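Local coordinates for protein 3-oxo-tetronate kinase (Haemophilus influenzae, PDB 1YZY) that catalyses the ATP-dependent phosphorylation of 3-oxo-tetronate to 3-oxo-tetronate 4-phosphate, at residues P271-D276 with I287-Q292; K341-Q344 with N349-T352; T248-G253 with D403-A408. One frame throughout, in Å; residues are numbered along the deposited sequence.

Interaction 1: residues P271-D276 with I287-Q292; sequences PHFQLD and IEQLYQ
Phe273 and Leu290 meet where strand 272-274, an edge strand in the nucleotide-binding C-terminal domain of this four-carbon acid sugar kinase, faces helix 286-295. The methyl CD2 of Leu290 sits over one face of the Phe273 ring, 3.6 Å from the ring centroid and 23° off the normal, a CH-pi contact displaced toward the rim that carries CD1 and CE1. Leu290 CD2 lies 3.4 Å from Phe273 CE1, whereas the amide of Gln289 comes to the far end of the same ring, at its edge and in its plane. The amide plane stands 72° from that of the ring. An extended Gln289 side chain, its CG trans to the backbone N (chi1 -171°), reaches across from the exposed flank of the helix to put the amide there.

Further out, the Trp293 ring meets Phe273 edge-to-face and Tyr286 also touches it, so the same helix supplies several neighbours of this phenylalanine. Backbone hydrogen bonds from Phe273 to Met305 and Tyr307 hold its strand against strand 305-307, and Leu290 packs on Val306 and on Thr334 of helix 324-345. At the ring's outer end, Gln289 NE2 is 3.6 Å from Phe273 CZ.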
loop_
_atom_site.group_PDB
_atom_site.type_symbol
_atom_site.label_atom_id
_atom_site.label_comp_id
_atom_site.label_asym_id
_atom_site.label_seq_id
_atom_site.Cartn_x
_atom_site.Cartn_y
_atom_site.Cartn_z
ATOM N N PRO A 271 -24.804 -18.190 2.121
ATOM C CA PRO A 271 -24.843 -18.801 3.457
ATOM C C PRO A 271 -24.120 -17.888 4.442
ATOM O O PRO A 271 -22.993 -17.474 4.190
ATOM C CB PRO A 271 -24.055 -20.095 3.258
ATOM C CG PRO A 271 -24.323 -20.435 1.841
ATOM C CD PRO A 271 -24.171 -19.109 1.157
ATOM N N HIS A 272 -24.753 -17.589 5.562
ATOM C CA HIS A 272 -24.143 -16.706 6.536
ATOM C C HIS A 272 -24.300 -17.224 7.952
ATOM O O HIS A 272 -25.378 -17.655 8.365
ATOM C CB HIS A 272 -24.749 -15.312 6.415
ATOM C CG HIS A 272 -26.244 -15.313 6.360
ATOM N ND1 HIS A 272 -26.942 -15.670 5.227
ATOM C CD2 HIS A 272 -27.173 -15.019 7.298
ATOM C CE1 HIS A 272 -28.238 -15.596 5.469
ATOM N NE2 HIS A 272 -28.408 -15.201 6.718
ATOM N N PHE A 273 -23.216 -17.133 8.706
ATOM C CA PHE A 273 -23.194 -17.585 10.079
ATOM C C PHE A 273 -22.625 -16.449 10.909
ATOM O O PHE A 273 -21.445 -16.136 10.800
ATOM C CB PHE A 273 -22.302 -18.827 10.186
ATOM C CG PHE A 273 -22.351 -19.506 11.527
ATOM C CD1 PHE A 273 -21.984 -18.828 12.690
ATOM C CD2 PHE A 273 -22.751 -20.829 11.628
ATOM C CE1 PHE A 273 -22.014 -19.456 13.928
ATOM C CE2 PHE A 273 -22.783 -21.471 12.866
ATOM C CZ PHE A 273 -22.414 -20.781 14.017
ATOM N N GLN A 274 -23.465 -15.825 11.725
ATOM C CA GLN A 274 -23.003 -14.734 12.569
ATOM C C GLN A 274 -22.152 -15.236 13.736
ATOM O O GLN A 274 -22.605 -16.054 14.541
ATOM C CB GLN A 274 -24.177 -13.927 13.110
ATOM C CG GLN A 274 -23.731 -12.811 14.032
ATOM C CD GLN A 274 -24.880 -12.008 14.577
ATOM O OE1 GLN A 274 -26.045 -12.316 14.326
ATOM N NE2 GLN A 274 -24.563 -10.976 15.350
ATOM N N LEU A 275 -20.924 -14.740 13.821
ATOM C CA LEU A 275 -20.009 -15.122 14.884
ATOM C C LEU A 275 -20.486 -14.462 16.182
ATOM O O LEU A 275 -20.537 -13.232 16.280
ATOM C CB LEU A 275 -18.584 -14.674 14.523
ATOM C CG LEU A 275 -17.358 -15.237 15.255
ATOM C CD1 LEU A 275 -16.122 -14.910 14.444
ATOM C CD2 LEU A 275 -17.220 -14.683 16.672
ATOM N N ASP A 276 -20.883 -15.284 17.151
ATOM C CA ASP A 276 -21.360 -14.807 18.446
ATOM C C ASP A 276 -20.173 -14.693 19.402
ATOM O O ASP A 276 -19.455 -15.670 19.619
ATOM C CB ASP A 276 -22.408 -15.784 18.999
ATOM C CG ASP A 276 -22.934 -15.378 20.366
ATOM O OD1 ASP A 276 -23.424 -14.237 20.508
ATOM O OD2 ASP A 276 -22.865 -16.208 21.295
ATOM N N ILE A 287 -14.832 -23.315 17.166
ATOM C CA ILE A 287 -14.028 -23.291 15.960
ATOM C C ILE A 287 -14.315 -24.527 15.111
ATOM O O ILE A 287 -14.337 -24.450 13.883
ATOM C CB ILE A 287 -12.529 -23.166 16.312
ATOM C CG1 ILE A 287 -12.281 -21.793 16.960
ATOM C CG2 ILE A 287 -11.659 -23.360 15.070
ATOM C CD1 ILE A 287 -10.912 -21.615 17.568
ATOM N N GLU A 288 -14.547 -25.661 15.763
ATOM C CA GLU A 288 -14.839 -26.892 15.036
ATOM C C GLU A 288 -16.219 -26.828 14.397
ATOM O O GLU A 288 -16.428 -27.358 13.311
ATOM C CB GLU A 288 -14.748 -28.113 15.954
ATOM C CG GLU A 288 -14.853 -29.464 15.219
ATOM C CD GLU A 288 -13.670 -29.751 14.294
ATOM O OE1 GLU A 288 -12.557 -29.236 14.552
ATOM O OE2 GLU A 288 -13.849 -30.511 13.316
ATOM N N GLN A 289 -17.165 -26.198 15.085
ATOM C CA GLN A 289 -18.517 -26.070 14.563
ATOM C C GLN A 289 -18.509 -25.188 13.311
ATOM O O GLN A 289 -19.104 -25.540 12.294
ATOM C CB GLN A 289 -19.447 -25.467 15.617
ATOM C CG GLN A 289 -20.914 -25.507 15.220
ATOM C CD GLN A 289 -21.764 -24.514 15.986
ATOM O OE1 GLN A 289 -21.437 -24.130 17.107
ATOM N NE2 GLN A 289 -22.870 -24.095 15.382
ATOM N N LEU A 290 -17.859 -24.031 13.412
ATOM C CA LEU A 290 -17.754 -23.084 12.304
ATOM C C LEU A 290 -17.049 -23.704 11.103
ATOM O O LEU A 290 -17.405 -23.417 9.959
ATOM C CB LEU A 290 -16.977 -21.835 12.731
ATOM C CG LEU A 290 -17.531 -20.915 13.815
ATOM C CD1 LEU A 290 -16.474 -19.910 14.189
ATOM C CD2 LEU A 290 -18.779 -20.220 13.327
ATOM N N TYR A 291 -16.000 -24.479 11.367
ATOM C CA TYR A 291 -15.235 -25.142 10.311
ATOM C C TYR A 291 -16.115 -26.094 9.512
ATOM O O TYR A 291 -16.092 -26.091 8.277
ATOM C CB TYR A 291 -14.057 -25.915 10.916
ATOM C CG TYR A 291 -13.372 -26.868 9.957
ATOM C CD1 TYR A 291 -12.467 -26.402 9.002
ATOM C CD2 TYR A 291 -13.614 -28.239 10.014
ATOM C CE1 TYR A 291 -11.821 -27.279 8.136
ATOM C CE2 TYR A 291 -12.973 -29.123 9.149
ATOM C CZ TYR A 291 -12.077 -28.638 8.218
ATOM O OH TYR A 291 -11.411 -29.510 7.392
ATOM N N GLN A 292 -16.847 -26.939 10.234
ATOM C CA GLN A 292 -17.730 -27.914 9.616
ATOM C C GLN A 292 -18.804 -27.209 8.808
ATOM O O GLN A 292 -19.086 -27.610 7.680
ATOM C CB GLN A 292 -18.361 -28.834 10.673
ATOM C CG GLN A 292 -17.354 -29.698 11.445
ATOM C CD GLN A 292 -16.564 -30.673 10.566
ATOM O OE1 GLN A 292 -17.047 -31.140 9.530
ATOM N NE2 GLN A 292 -15.348 -31.003 10.998
#

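Interaction 2: residues K341-Q344 with N349-T352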
loop_
_atom_site.group_PDB
_atom_site.type_symbol
_atom_site.label_atom_id
_atom_site.label_comp_id
_atom_site.label_asym_id
_atom_site.label_seq_id
_atom_site.Cartn_x
_atom_site.Cartn_y
_atom_site.Cartn_z
ATOM N N LYS A 341 -7.507 -23.763 9.576
ATOM C CA LYS A 341 -8.137 -25.064 9.353
ATOM C C LYS A 341 -8.687 -25.162 7.937
ATOM O O LYS A 341 -8.564 -26.204 7.293
ATOM C CB LYS A 341 -9.258 -25.312 10.370
ATOM C CG LYS A 341 -8.773 -25.406 11.817
ATOM C CD LYS A 341 -9.884 -25.807 12.781
ATOM C CE LYS A 341 -9.861 -27.301 13.113
ATOM N NZ LYS A 341 -10.125 -28.192 11.942
ATOM N N LEU A 342 -9.294 -24.077 7.462
ATOM C CA LEU A 342 -9.860 -24.039 6.116
ATOM C C LEU A 342 -8.778 -24.162 5.053
ATOM O O LEU A 342 -9.000 -24.794 4.021
ATOM C CB LEU A 342 -10.668 -22.757 5.896
ATOM C CG LEU A 342 -11.902 -22.552 6.774
ATOM C CD1 LEU A 342 -12.456 -21.162 6.572
ATOM C CD2 LEU A 342 -12.955 -23.605 6.467
ATOM N N LYS A 343 -7.617 -23.557 5.292
ATOM C CA LYS A 343 -6.530 -23.635 4.320
ATOM C C LYS A 343 -6.003 -25.062 4.237
ATOM O O LYS A 343 -5.662 -25.539 3.150
ATOM C CB LYS A 343 -5.384 -22.682 4.665
ATOM C CG LYS A 343 -4.416 -22.459 3.495
ATOM C CD LYS A 343 -3.137 -21.762 3.915
ATOM C CE LYS A 343 -2.168 -22.726 4.576
ATOM N NZ LYS A 343 -0.942 -22.047 5.075
ATOM N N GLN A 344 -5.879 -25.716 5.391
ATOM C CA GLN A 344 -5.408 -27.100 5.441
ATOM C C GLN A 344 -6.411 -28.004 4.723
ATOM O O GLN A 344 -6.030 -28.970 4.058
ATOM C CB GLN A 344 -5.213 -27.552 6.895
ATOM C CG GLN A 344 -4.906 -29.049 7.074
ATOM C CD GLN A 344 -3.656 -29.522 6.326
ATOM O OE1 GLN A 344 -3.621 -30.634 5.793
ATOM N NE2 GLN A 344 -2.620 -28.688 6.307
ATOM N N ASN A 349 -9.273 -19.283 -1.600
ATOM C CA ASN A 349 -9.594 -17.864 -1.727
ATOM C C ASN A 349 -10.182 -17.331 -0.421
ATOM O O ASN A 349 -11.180 -17.859 0.082
ATOM C CB ASN A 349 -10.613 -17.631 -2.855
ATOM C CG ASN A 349 -10.188 -18.235 -4.186
ATOM O OD1 ASN A 349 -11.026 -18.722 -4.947
ATOM N ND2 ASN A 349 -8.902 -18.156 -4.502
ATOM N N PHE A 350 -9.570 -16.285 0.130
ATOM C CA PHE A 350 -10.049 -15.685 1.374
ATOM C C PHE A 350 -10.413 -14.217 1.167
ATOM O O PHE A 350 -9.600 -13.425 0.701
ATOM C CB PHE A 350 -8.982 -15.777 2.466
ATOM C CG PHE A 350 -8.617 -17.180 2.846
ATOM C CD1 PHE A 350 -9.131 -17.753 4.005
ATOM C CD2 PHE A 350 -7.756 -17.927 2.053
ATOM C CE1 PHE A 350 -8.794 -19.058 4.370
ATOM C CE2 PHE A 350 -7.412 -19.227 2.402
ATOM C CZ PHE A 350 -7.933 -19.795 3.566
ATOM N N ILE A 351 -11.640 -13.859 1.521
ATOM C CA ILE A 351 -12.111 -12.486 1.391
ATOM C C ILE A 351 -12.397 -11.963 2.797
ATOM O O ILE A 351 -13.384 -12.340 3.417
ATOM C CB ILE A 351 -13.397 -12.425 0.528
ATOM C CG1 ILE A 351 -13.134 -13.049 -0.846
ATOM C CG2 ILE A 351 -13.874 -10.985 0.371
ATOM C CD1 ILE A 351 -14.358 -13.159 -1.700
ATOM N N THR A 352 -11.507 -11.127 3.311
ATOM C CA THR A 352 -11.674 -10.575 4.651
ATOM C C THR A 352 -12.182 -9.132 4.668
ATOM O O THR A 352 -12.063 -8.397 3.680
ATOM C CB THR A 352 -10.356 -10.664 5.448
ATOM O OG1 THR A 352 -9.311 -9.995 4.730
ATOM C CG2 THR A 352 -9.949 -12.130 5.644
#
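With chi1 at -63°, Phe350 keeps CG beside its backbone N and sends the ring from strand 349-353 toward helix 324-345, where Leu342 and Lys343 receive it. In Lys343 a chi1 of -165° turns the chain off the ring from CG onward, which leaves CB as the touching atom while the ammonium end is carried away from the contact. Phe350 CZ approaches Lys343 CB at 4.0 Å, and the neighbouring ring atom CE1 of Phe350 is 4.4 Å from Leu342 CB. Both beta carbons come to the ring obliquely, so the leading end of the aromatic ring rests against the base of two helical side chains.

The helix and the strand follow one another in the chain, joined by a short connection, within the nucleotide-binding C-terminal domain; the helix thus packs back on the strand that it leads into. Strand 349-353 runs parallel to strand 248-252, and Val249 of that strand touches both Phe350 and Leu342, while Ile390 also packs on Phe350. Leu342 reaches on to Tyr291, Val294 and Ile295 of helix 286-295, so this leucine lies between Phe350 of the strand and that second helix. The diverted ammonium group of Lys343 forms a salt bridge through NZ with Glu388 OE2.

Interaction 3: residues T248-G253 with D403-A408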
loop_
_atom_site.group_PDB
_atom_site.type_symbol
_atom_site.label_atom_id
_atom_site.label_comp_id
_atom_site.label_asym_id
_atom_site.label_seq_id
_atom_site.Cartn_x
_atom_site.Cartn_y
_atom_site.Cartn_z
ATOM N N THR A 248 -13.986 -20.782 -1.778
ATOM C CA THR A 248 -13.810 -19.424 -1.257
ATOM C C THR A 248 -14.565 -19.226 0.049
ATOM O O THR A 248 -15.584 -19.885 0.293
ATOM C CB THR A 248 -14.315 -18.368 -2.298
ATOM O OG1 THR A 248 -13.548 -18.473 -3.507
ATOM C CG2 THR A 248 -14.215 -16.945 -1.754
ATOM N N VAL A 249 -14.074 -18.310 0.879
ATOM C CA VAL A 249 -14.703 -17.996 2.158
ATOM C C VAL A 249 -14.585 -16.502 2.482
ATOM O O VAL A 249 -13.589 -15.854 2.147
ATOM C CB VAL A 249 -14.105 -18.855 3.323
ATOM C CG1 VAL A 249 -12.651 -18.484 3.587
ATOM C CG2 VAL A 249 -14.939 -18.701 4.584
ATOM N N VAL A 250 -15.643 -15.957 3.070
ATOM C CA VAL A 250 -15.694 -14.557 3.466
ATOM C C VAL A 250 -15.665 -14.510 4.988
ATOM O O VAL A 250 -16.492 -15.145 5.647
ATOM C CB VAL A 250 -17.006 -13.863 2.967
ATOM C CG1 VAL A 250 -17.113 -12.454 3.520
ATOM C CG2 VAL A 250 -17.052 -13.824 1.448
ATOM N N LEU A 251 -14.691 -13.793 5.538
ATOM C CA LEU A 251 -14.554 -13.644 6.986
ATOM C C LEU A 251 -14.622 -12.147 7.310
ATOM O O LEU A 251 -13.651 -11.419 7.123
ATOM C CB LEU A 251 -13.232 -14.273 7.454
ATOM C CG LEU A 251 -13.028 -15.762 7.099
ATOM C CD1 LEU A 251 -11.618 -16.198 7.373
ATOM C CD2 LEU A 251 -14.009 -16.648 7.847
ATOM N N SER A 252 -15.778 -11.710 7.803
ATOM C CA SER A 252 -16.052 -10.303 8.121
ATOM C C SER A 252 -16.068 -9.967 9.611
ATOM O O SER A 252 -16.891 -10.487 10.358
ATOM C CB SER A 252 -17.412 -9.930 7.526
ATOM O OG SER A 252 -17.529 -8.541 7.299
ATOM N N GLY A 253 -15.193 -9.062 10.035
ATOM C CA GLY A 253 -15.153 -8.686 11.437
ATOM C C GLY A 253 -15.380 -7.215 11.748
ATOM O O GLY A 253 -15.617 -6.861 12.907
ATOM N N ASP A 403 -22.262 -3.679 -2.669
ATOM C CA ASP A 403 -22.212 -5.046 -3.169
ATOM C C ASP A 403 -20.802 -5.637 -3.240
ATOM O O ASP A 403 -20.546 -6.529 -4.050
ATOM C CB ASP A 403 -22.882 -5.113 -4.547
ATOM C CG ASP A 403 -22.059 -4.443 -5.648
ATOM O OD1 ASP A 403 -22.199 -4.871 -6.813
ATOM O OD2 ASP A 403 -21.277 -3.506 -5.362
ATOM N N PHE A 404 -19.902 -5.166 -2.382
ATOM C CA PHE A 404 -18.530 -5.650 -2.395
ATOM C C PHE A 404 -18.309 -7.166 -2.331
ATOM O O PHE A 404 -17.584 -7.719 -3.163
ATOM C CB PHE A 404 -17.700 -4.981 -1.300
ATOM C CG PHE A 404 -16.316 -5.548 -1.176
ATOM C CD1 PHE A 404 -15.354 -5.287 -2.150
ATOM C CD2 PHE A 404 -15.996 -6.418 -0.136
ATOM C CE1 PHE A 404 -14.097 -5.894 -2.096
ATOM C CE2 PHE A 404 -14.741 -7.029 -0.075
ATOM C CZ PHE A 404 -13.791 -6.767 -1.058
ATOM N N PHE A 405 -18.887 -7.840 -1.340
ATOM C CA PHE A 405 -18.662 -9.284 -1.220
ATOM C C PHE A 405 -18.963 -10.122 -2.445
ATOM O O PHE A 405 -18.105 -10.896 -2.874
ATOM C CB PHE A 405 -19.340 -9.860 0.018
ATOM C CG PHE A 405 -18.764 -9.346 1.299
ATOM C CD1 PHE A 405 -17.386 -9.318 1.485
ATOM C CD2 PHE A 405 -19.587 -8.838 2.291
ATOM C CE1 PHE A 405 -16.835 -8.785 2.639
ATOM C CE2 PHE A 405 -19.050 -8.305 3.450
ATOM C CZ PHE A 405 -17.666 -8.277 3.624
ATOM N N GLU A 406 -20.160 -9.973 -3.012
ATOM C CA GLU A 406 -20.509 -10.738 -4.211
ATOM C C GLU A 406 -19.721 -10.267 -5.433
ATOM O O GLU A 406 -19.318 -11.084 -6.270
ATOM C CB GLU A 406 -22.017 -10.709 -4.484
ATOM C CG GLU A 406 -22.617 -9.347 -4.761
ATOM C CD GLU A 406 -24.067 -9.447 -5.223
ATOM O OE1 GLU A 406 -24.314 -10.022 -6.312
ATOM O OE2 GLU A 406 -24.961 -8.962 -4.492
ATOM N N TYR A 407 -19.483 -8.958 -5.517
ATOM C CA TYR A 407 -18.728 -8.384 -6.633
ATOM C C TYR A 407 -17.309 -8.948 -6.713
ATOM O O TYR A 407 -16.842 -9.311 -7.798
ATOM C CB TYR A 407 -18.663 -6.856 -6.543
ATOM C CG TYR A 407 -17.976 -6.242 -7.737
ATOM C CD1 TYR A 407 -18.486 -6.428 -9.024
ATOM C CD2 TYR A 407 -16.782 -5.537 -7.597
ATOM C CE1 TYR A 407 -17.822 -5.939 -10.141
ATOM C CE2 TYR A 407 -16.106 -5.037 -8.714
ATOM C CZ TYR A 407 -16.632 -5.245 -9.986
ATOM O OH TYR A 407 -15.968 -4.782 -11.103
ATOM N N ALA A 408 -16.618 -8.960 -5.576
ATOM C CA ALA A 408 -15.264 -9.490 -5.495
ATOM C C ALA A 408 -15.194 -10.881 -6.130
ATOM O O ALA A 408 -14.196 -11.244 -6.755
ATOM C CB ALA A 408 -14.831 -9.559 -4.046
#
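Strand 248-252 and helix 404-410 belong to the nucleotide-binding C-terminal domain, where the helix, close to the end of the chain, packs on the strand; about 150 residues separate the two segments. Phe405, near the start of the helix, carries the contact. A chi1 of -65° swings its ring off the helix toward the strand, where Val250 and Ser252 meet it from the same side of its plane.

Val250 supplies a methyl group over one face of this ring. CG1 of Val250 stands 4.0 Å from the centroid of the Phe405 ring, 21° off the normal and offset toward the rim, which is the geometry of a CH-pi contact; the nearest ring atom, Phe405 CD1, is 3.7 Å from Val250 CG1.

Two residues along the strand, Ser252 points the same way and brings its hydroxyl to the far end of the ring, at CZ. Ser252 OG is 3.7 Å from Phe405 CZ and approaches obliquely. The hydroxyl has its polar partner elsewhere, in a hydrogen bond with Thr309 OG1, so toward Phe405 it offers van der Waals contact. Ala353 and Gln262 also touch the Phe405 ring, and Thr259 and Val263 of helix 257-266 pack on Ser252.

Ser252 lies just ahead of Ser254, which probably binds ATP, with about 6 Å between the two side chains. The contact thus sets an aromatic ring against the C-terminal half of a strand whose end probably leads to the nucleotide site. Since its chemistry is dispersive, with a buried hydroxyl satisfied by Thr309, the fit depends on the shapes of Val250, Ser252 and Phe405 and not on polar pairing between them.

All three interactions lie in the nucleotide-binding C-terminal domain. Interactions 2 and 3 are tied directly, their centres 12 Å apart: Ile351 N is 2.9 Å from Val249 O, and Ile351 O is 2.9 Å from Leu251 N, probable hydrogen bonds between neighbouring parallel strands. Interactions 1 and 2 touch through their helices, with Tyr291 CE1 3.5 Å from Lys341 O and a cation-pi pairing of the same two residues. Interactions 1 and 3 do not touch, their nearest atoms being about 6 Å apart. From the side chain of Thr357, a probable ATP-binding residue, those of Ser252, Phe350 and Leu290 lie about 7, 9 and 11 Å away, so interaction 3 comes nearest to it.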